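Local coordinates for carboxylase (Deinococcus radiodurans, PDB 5H80), which probably carries out the ATP-dependent carboxylation of biotin through its biotin carboxylase domain, as part of a single-chain bacterial carboxylase, at residues 251-256 and 278-283; 149-154 and 291-296. All coordinates share one frame; numbering follows the deposited sequence.

Contact 1. Residues 251-256 and 278-283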
loop_
_atom_site.group_PDB
_atom_site.type_symbol
_atom_site.label_atom_id
_atom_site.label_comp_id
_atom_site.label_asym_id
_atom_site.label_seq_id
_atom_site.Cartn_x
_atom_site.Cartn_y
_atom_site.Cartn_z
ATOM N N HIS A 251 10.783 -20.025 1.079
ATOM C CA HIS A 251 9.395 -19.906 0.812
ATOM C C HIS A 251 8.845 -18.589 1.395
ATOM O O HIS A 251 9.401 -18.016 2.331
ATOM C CB HIS A 251 8.588 -21.080 1.246
ATOM C CG HIS A 251 8.407 -21.175 2.751
ATOM N ND1 HIS A 251 7.445 -20.504 3.452
ATOM C CD2 HIS A 251 9.171 -21.794 3.685
ATOM C CE1 HIS A 251 7.552 -20.799 4.759
ATOM N NE2 HIS A 251 8.636 -21.491 4.907
ATOM N N LEU A 252 7.802 -18.139 0.778
ATOM C CA LEU A 252 6.897 -17.020 1.282
ATOM C C LEU A 252 5.478 -17.567 1.599
ATOM O O LEU A 252 4.462 -16.917 1.259
ATOM C CB LEU A 252 6.894 -15.770 0.394
ATOM C CG LEU A 252 8.108 -14.873 0.364
ATOM C CD1 LEU A 252 8.525 -14.442 1.786
ATOM C CD2 LEU A 252 9.151 -15.596 -0.368
ATOM N N TRP A 253 5.373 -18.796 2.165
ATOM C CA TRP A 253 4.136 -19.403 2.555
ATOM C C TRP A 253 3.205 -19.615 1.349
ATOM O O TRP A 253 3.683 -19.756 0.215
ATOM C CB TRP A 253 3.431 -18.593 3.739
ATOM C CG TRP A 253 4.376 -18.581 4.963
ATOM C CD1 TRP A 253 4.472 -19.503 5.958
ATOM C CD2 TRP A 253 5.236 -17.504 5.326
ATOM N NE1 TRP A 253 5.379 -19.088 6.892
ATOM C CE2 TRP A 253 5.886 -17.878 6.524
ATOM C CE3 TRP A 253 5.570 -16.258 4.698
ATOM C CZ2 TRP A 253 6.813 -17.016 7.172
ATOM C CZ3 TRP A 253 6.556 -15.422 5.350
ATOM C CH2 TRP A 253 7.073 -15.787 6.557
ATOM N N GLU A 254 1.909 -19.519 1.560
ATOM C CA GLU A 254 0.918 -19.936 0.626
ATOM C C GLU A 254 -0.009 -18.887 0.118
ATOM O O GLU A 254 -0.262 -17.839 0.762
ATOM C CB GLU A 254 0.121 -21.121 1.151
ATOM C CG GLU A 254 -1.077 -20.934 2.055
ATOM C CD GLU A 254 -0.775 -20.320 3.437
ATOM O OE1 GLU A 254 0.406 -20.327 3.818
ATOM O OE2 GLU A 254 -1.778 -19.933 4.036
ATOM N N ARG A 255 -0.774 -19.262 -0.917
ATOM C CA ARG A 255 -1.929 -18.481 -1.433
ATOM C C ARG A 255 -3.026 -19.432 -1.817
ATOM O O ARG A 255 -2.720 -20.613 -2.156
ATOM C CB ARG A 255 -1.579 -17.704 -2.711
ATOM C CG ARG A 255 -0.628 -16.573 -2.643
ATOM C CD ARG A 255 -0.216 -15.953 -3.977
ATOM N NE ARG A 255 0.554 -16.815 -4.871
ATOM C CZ ARG A 255 1.854 -16.754 -5.059
ATOM N NH1 ARG A 255 2.649 -15.882 -4.400
ATOM N NH2 ARG A 255 2.391 -17.553 -5.933
ATOM N N ASP A 256 -4.277 -18.977 -1.674
ATOM C CA ASP A 256 -5.434 -19.778 -2.020
ATOM C C ASP A 256 -6.160 -19.076 -3.115
ATOM O O ASP A 256 -6.636 -17.941 -2.954
ATOM C CB ASP A 256 -6.296 -20.022 -0.865
ATOM C CG ASP A 256 -7.451 -21.018 -1.103
ATOM O OD1 ASP A 256 -8.284 -20.781 -1.993
ATOM O OD2 ASP A 256 -7.452 -21.977 -0.282
ATOM N N ALA A 278 -0.654 -27.818 10.380
ATOM C CA ALA A 278 -0.124 -29.128 9.976
ATOM C C ALA A 278 -0.259 -29.237 8.428
ATOM O O ALA A 278 0.738 -29.738 7.786
ATOM C CB ALA A 278 -0.954 -30.214 10.666
ATOM N N VAL A 279 -1.309 -28.698 7.794
ATOM C CA VAL A 279 -1.504 -28.846 6.332
ATOM C C VAL A 279 -0.554 -27.864 5.671
ATOM O O VAL A 279 0.040 -28.172 4.645
ATOM C CB VAL A 279 -2.952 -28.537 5.850
ATOM C CG1 VAL A 279 -3.124 -28.699 4.322
ATOM C CG2 VAL A 279 -3.964 -29.486 6.573
ATOM N N ARG A 280 -0.569 -26.613 6.172
ATOM C CA ARG A 280 0.443 -25.646 5.750
ATOM C C ARG A 280 1.848 -26.195 5.731
ATOM O O ARG A 280 2.489 -26.010 4.699
ATOM C CB ARG A 280 0.312 -24.350 6.546
ATOM C CG ARG A 280 1.370 -23.316 6.187
ATOM C CD ARG A 280 1.272 -21.905 6.775
ATOM N NE ARG A 280 0.049 -21.212 6.458
ATOM C CZ ARG A 280 -1.020 -21.104 7.238
ATOM N NH1 ARG A 280 -1.020 -21.560 8.530
ATOM N NH2 ARG A 280 -2.077 -20.532 6.790
ATOM N N THR A 281 2.343 -26.813 6.821
ATOM C CA THR A 281 3.706 -27.168 6.911
ATOM C C THR A 281 3.909 -28.324 5.925
ATOM O O THR A 281 4.983 -28.388 5.362
ATOM C CB THR A 281 4.319 -27.514 8.291
ATOM O OG1 THR A 281 4.698 -28.879 8.410
ATOM C CG2 THR A 281 3.772 -26.911 9.301
ATOM N N ALA A 282 2.899 -29.150 5.770
ATOM C CA ALA A 282 3.080 -30.218 4.727
ATOM C C ALA A 282 3.185 -29.760 3.278
ATOM O O ALA A 282 4.117 -30.221 2.488
ATOM C CB ALA A 282 2.036 -31.276 4.861
ATOM N N LEU A 283 2.313 -28.833 2.927
ATOM C CA LEU A 283 2.365 -28.206 1.612
ATOM C C LEU A 283 3.668 -27.531 1.334
ATOM O O LEU A 283 4.316 -27.747 0.339
ATOM C CB LEU A 283 1.259 -27.200 1.473
ATOM C CG LEU A 283 -0.124 -27.377 0.932
ATOM C CD1 LEU A 283 -0.476 -28.576 0.015
ATOM C CD2 LEU A 283 -1.187 -26.897 1.822
#

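Contact 2. Residues 149-154 and 291-296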
loop_
_atom_site.group_PDB
_atom_site.type_symbol
_atom_site.label_atom_id
_atom_site.label_comp_id
_atom_site.label_asym_id
_atom_site.label_seq_id
_atom_site.Cartn_x
_atom_site.Cartn_y
_atom_site.Cartn_z
ATOM N N ARG A 149 5.697 -35.077 -12.775
ATOM C CA ARG A 149 5.031 -36.145 -12.047
ATOM C C ARG A 149 5.993 -37.149 -11.496
ATOM O O ARG A 149 5.964 -37.429 -10.297
ATOM C CB ARG A 149 4.000 -36.819 -12.953
ATOM C CG ARG A 149 3.077 -37.841 -12.304
ATOM C CD ARG A 149 2.079 -38.365 -13.357
ATOM N NE ARG A 149 1.316 -39.456 -12.774
ATOM C CZ ARG A 149 0.135 -39.331 -12.171
ATOM N NH1 ARG A 149 -0.514 -38.152 -12.098
ATOM N NH2 ARG A 149 -0.406 -40.409 -11.626
ATOM N N GLY A 150 6.904 -37.636 -12.334
ATOM C CA GLY A 150 7.864 -38.591 -11.901
ATOM C C GLY A 150 8.768 -38.103 -10.808
ATOM O O GLY A 150 9.040 -38.855 -9.863
ATOM N N LEU A 151 9.211 -36.852 -10.941
ATOM C CA LEU A 151 9.927 -36.136 -9.869
ATOM C C LEU A 151 9.106 -36.075 -8.580
ATOM O O LEU A 151 9.654 -36.431 -7.508
ATOM C CB LEU A 151 10.277 -34.716 -10.264
ATOM C CG LEU A 151 11.137 -33.873 -9.323
ATOM C CD1 LEU A 151 12.522 -34.466 -9.071
ATOM C CD2 LEU A 151 11.346 -32.500 -9.908
ATOM N N ALA A 152 7.842 -35.724 -8.685
ATOM C CA ALA A 152 6.987 -35.691 -7.496
ATOM C C ALA A 152 6.964 -37.099 -6.832
ATOM O O ALA A 152 7.272 -37.270 -5.660
ATOM C CB ALA A 152 5.619 -35.224 -7.845
ATOM N N GLN A 153 6.680 -38.110 -7.653
ATOM C CA GLN A 153 6.588 -39.488 -7.197
ATOM C C GLN A 153 7.850 -39.986 -6.528
ATOM O O GLN A 153 7.740 -40.612 -5.502
ATOM C CB GLN A 153 6.253 -40.402 -8.338
ATOM C CG GLN A 153 4.828 -40.244 -8.816
ATOM C CD GLN A 153 4.572 -41.056 -10.021
ATOM O OE1 GLN A 153 5.451 -41.224 -10.845
ATOM N NE2 GLN A 153 3.375 -41.542 -10.148
ATOM N N ARG A 154 9.040 -39.684 -7.070
ATOM C CA ARG A 154 10.323 -40.072 -6.472
ATOM C C ARG A 154 10.648 -39.397 -5.129
ATOM O O ARG A 154 11.263 -39.964 -4.252
ATOM C CB ARG A 154 11.451 -39.856 -7.524
ATOM C CG ARG A 154 11.298 -40.799 -8.728
ATOM C CD ARG A 154 12.460 -40.797 -9.730
ATOM N NE ARG A 154 12.123 -40.056 -10.961
ATOM C CZ ARG A 154 12.403 -38.771 -11.204
ATOM N NH1 ARG A 154 13.072 -38.023 -10.341
ATOM N NH2 ARG A 154 12.019 -38.235 -12.336
ATOM N N ALA A 291 11.737 -27.994 -5.124
ATOM C CA ALA A 291 12.621 -26.899 -5.542
ATOM C C ALA A 291 14.108 -27.245 -5.289
ATOM O O ALA A 291 15.025 -26.991 -6.087
ATOM C CB ALA A 291 12.298 -25.698 -4.640
ATOM N N GLN A 292 14.341 -27.796 -4.116
ATOM C CA GLN A 292 15.688 -28.202 -3.639
ATOM C C GLN A 292 16.256 -29.280 -4.614
ATOM O O GLN A 292 17.396 -29.137 -5.022
ATOM C CB GLN A 292 15.745 -28.689 -2.212
ATOM C CG GLN A 292 17.091 -29.240 -1.767
ATOM C CD GLN A 292 18.069 -28.142 -1.392
ATOM O OE1 GLN A 292 17.735 -26.956 -1.372
ATOM N NE2 GLN A 292 19.289 -28.534 -1.056
ATOM N N GLU A 293 15.417 -30.191 -5.049
ATOM C CA GLU A 293 15.873 -31.294 -5.940
ATOM C C GLU A 293 16.431 -30.768 -7.253
ATOM O O GLU A 293 17.453 -31.323 -7.767
ATOM C CB GLU A 293 14.808 -32.351 -6.224
ATOM C CG GLU A 293 15.404 -33.705 -6.653
ATOM C CD GLU A 293 16.306 -34.350 -5.591
ATOM O OE1 GLU A 293 16.130 -34.101 -4.348
ATOM O OE2 GLU A 293 17.239 -35.095 -5.994
ATOM N N VAL A 294 15.818 -29.710 -7.819
ATOM C CA VAL A 294 16.408 -28.997 -9.016
ATOM C C VAL A 294 17.369 -27.820 -8.768
ATOM O O VAL A 294 17.848 -27.217 -9.742
ATOM C CB VAL A 294 15.349 -28.569 -9.990
ATOM C CG1 VAL A 294 14.414 -29.742 -10.298
ATOM C CG2 VAL A 294 14.482 -27.354 -9.447
ATOM N N LYS A 295 17.754 -27.561 -7.506
ATOM C CA LYS A 295 18.646 -26.425 -7.221
ATOM C C LYS A 295 18.063 -25.133 -7.760
ATOM O O LYS A 295 18.696 -24.352 -8.484
ATOM C CB LYS A 295 20.051 -26.706 -7.828
ATOM C CG LYS A 295 20.587 -28.059 -7.339
ATOM C CD LYS A 295 20.731 -28.153 -5.833
ATOM C CE LYS A 295 21.662 -27.081 -5.304
ATOM N NZ LYS A 295 22.031 -27.400 -3.903
ATOM N N TYR A 296 16.804 -24.890 -7.379
ATOM C CA TYR A 296 16.060 -23.826 -8.040
ATOM C C TYR A 296 16.698 -22.474 -7.832
ATOM O O TYR A 296 17.222 -22.241 -6.807
ATOM C CB TYR A 296 14.571 -23.827 -7.575
ATOM C CG TYR A 296 13.607 -23.140 -8.433
ATOM C CD1 TYR A 296 12.944 -23.816 -9.498
ATOM C CD2 TYR A 296 13.377 -21.807 -8.313
ATOM C CE1 TYR A 296 11.990 -23.174 -10.324
ATOM C CE2 TYR A 296 12.484 -21.119 -9.139
ATOM C CZ TYR A 296 11.802 -21.750 -10.200
ATOM O OH TYR A 296 10.946 -21.147 -11.001
#

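Contact 1. Residues 251-256 and 278-283
R280, on helix 277-293, meets E254 of the edge strand 249-256 in a buried salt bridge that shows how one arginine can tie a helix to a sheet. Its CG lies anti to the backbone N (chi1 178°), and the chain runs extended until a bend at chi3 swings NE and NH2 together toward the carboxylate. R280 NE gives a hydrogen bond to E254 OE1 at 2.8 Å, and R280 NH2 gives a second to E254 OE2, also at 2.8 Å. Both oxygens lie close to the guanidinium plane, yet the nitrogens approach from above the carboxylate plane, the two groups being turned 45° apart. The backbone N of A272 also bonds E254 OE2, which adds to the grip on the carboxylate. R280 CD brushes W253 CD1 obliquely at 4.1 Å, while the indole NE1 bonds the carbonyl of A361. A leucine in place of R280 would probably leave the buried carboxylate of E254 without its countercharge, which the A272 N-H could hardly balance. Further along, L283 turns to V240 of strand 236-245 and to F304 and V306 of strand 299-306, setting the helix against the four-stranded antiparallel sheet, consistent with the ATP-grasp domain of biotin carboxylases.

Contact 2. Residues 149-154 and 291-296
L151 and E293 mark the closest backbone approach, their CA atoms 8.6 Å apart, between the last turns of helix 145-154 and the C-terminal end of helix 277-293, which closes in a Schellman motif. In that motif K295, at positive phi (55°), is the C-prime residue: Y296 N reaches back to A291 O at 3.0 Å, and K295 N bonds Q292 O at the same length. The end of helix 277-293 thus packs on helix 145-154 within the ATP-binding region, which is probably an ATP-grasp domain as in other biotin carboxylases.

No hydrogen bond crosses between the two segments, and the contact rests on aliphatic carbon. L151, buried, carries it with its two methyl branches, which divide the work between neighbouring residues. With CG anti to the backbone N (chi1 -174°), the side chain extends from its helix and its methyls diverge toward successive positions of the other segment. E293 contributes its methylene CG; beyond it the chain bends at chi2 (61°). The opposite charges of R154 and E293 are not in contact, R154 NH1 and E293 OE2 being 6.7 Å apart. F142 of helix 136-142 touches both L151 and V294, so a third helix joins the cluster, and Y296 also packs on F142 while its hydroxyl bonds the carbonyl of L299. On the more exposed side of the junction L151 CD1 rests 3.8 Å from E293 CG, and L151 CD2 meets V294 CG1 at 4.1 Å.

After the N-terminal parallel sheet and its helices, the chain reaches helix 145-154, whose residues 149-154 find their partner 137 residues further on. Within that long loop come strands 236-245 and 249-256, and residues 251-256 close a much shorter loop with 278-283 to form contact 1. The chain then runs on along helix 277-293 to 291-296, where contact 2 closes the outer loop, so contact 1 is nested inside it. Helix 277-293 serves both: its early turns join the antiparallel sheet, its far end the helix 145-154. The contacts do not touch, their centres being about 17 Å apart, and both belong to the ATP-binding part of the protein, consistent with an ATP-grasp fold.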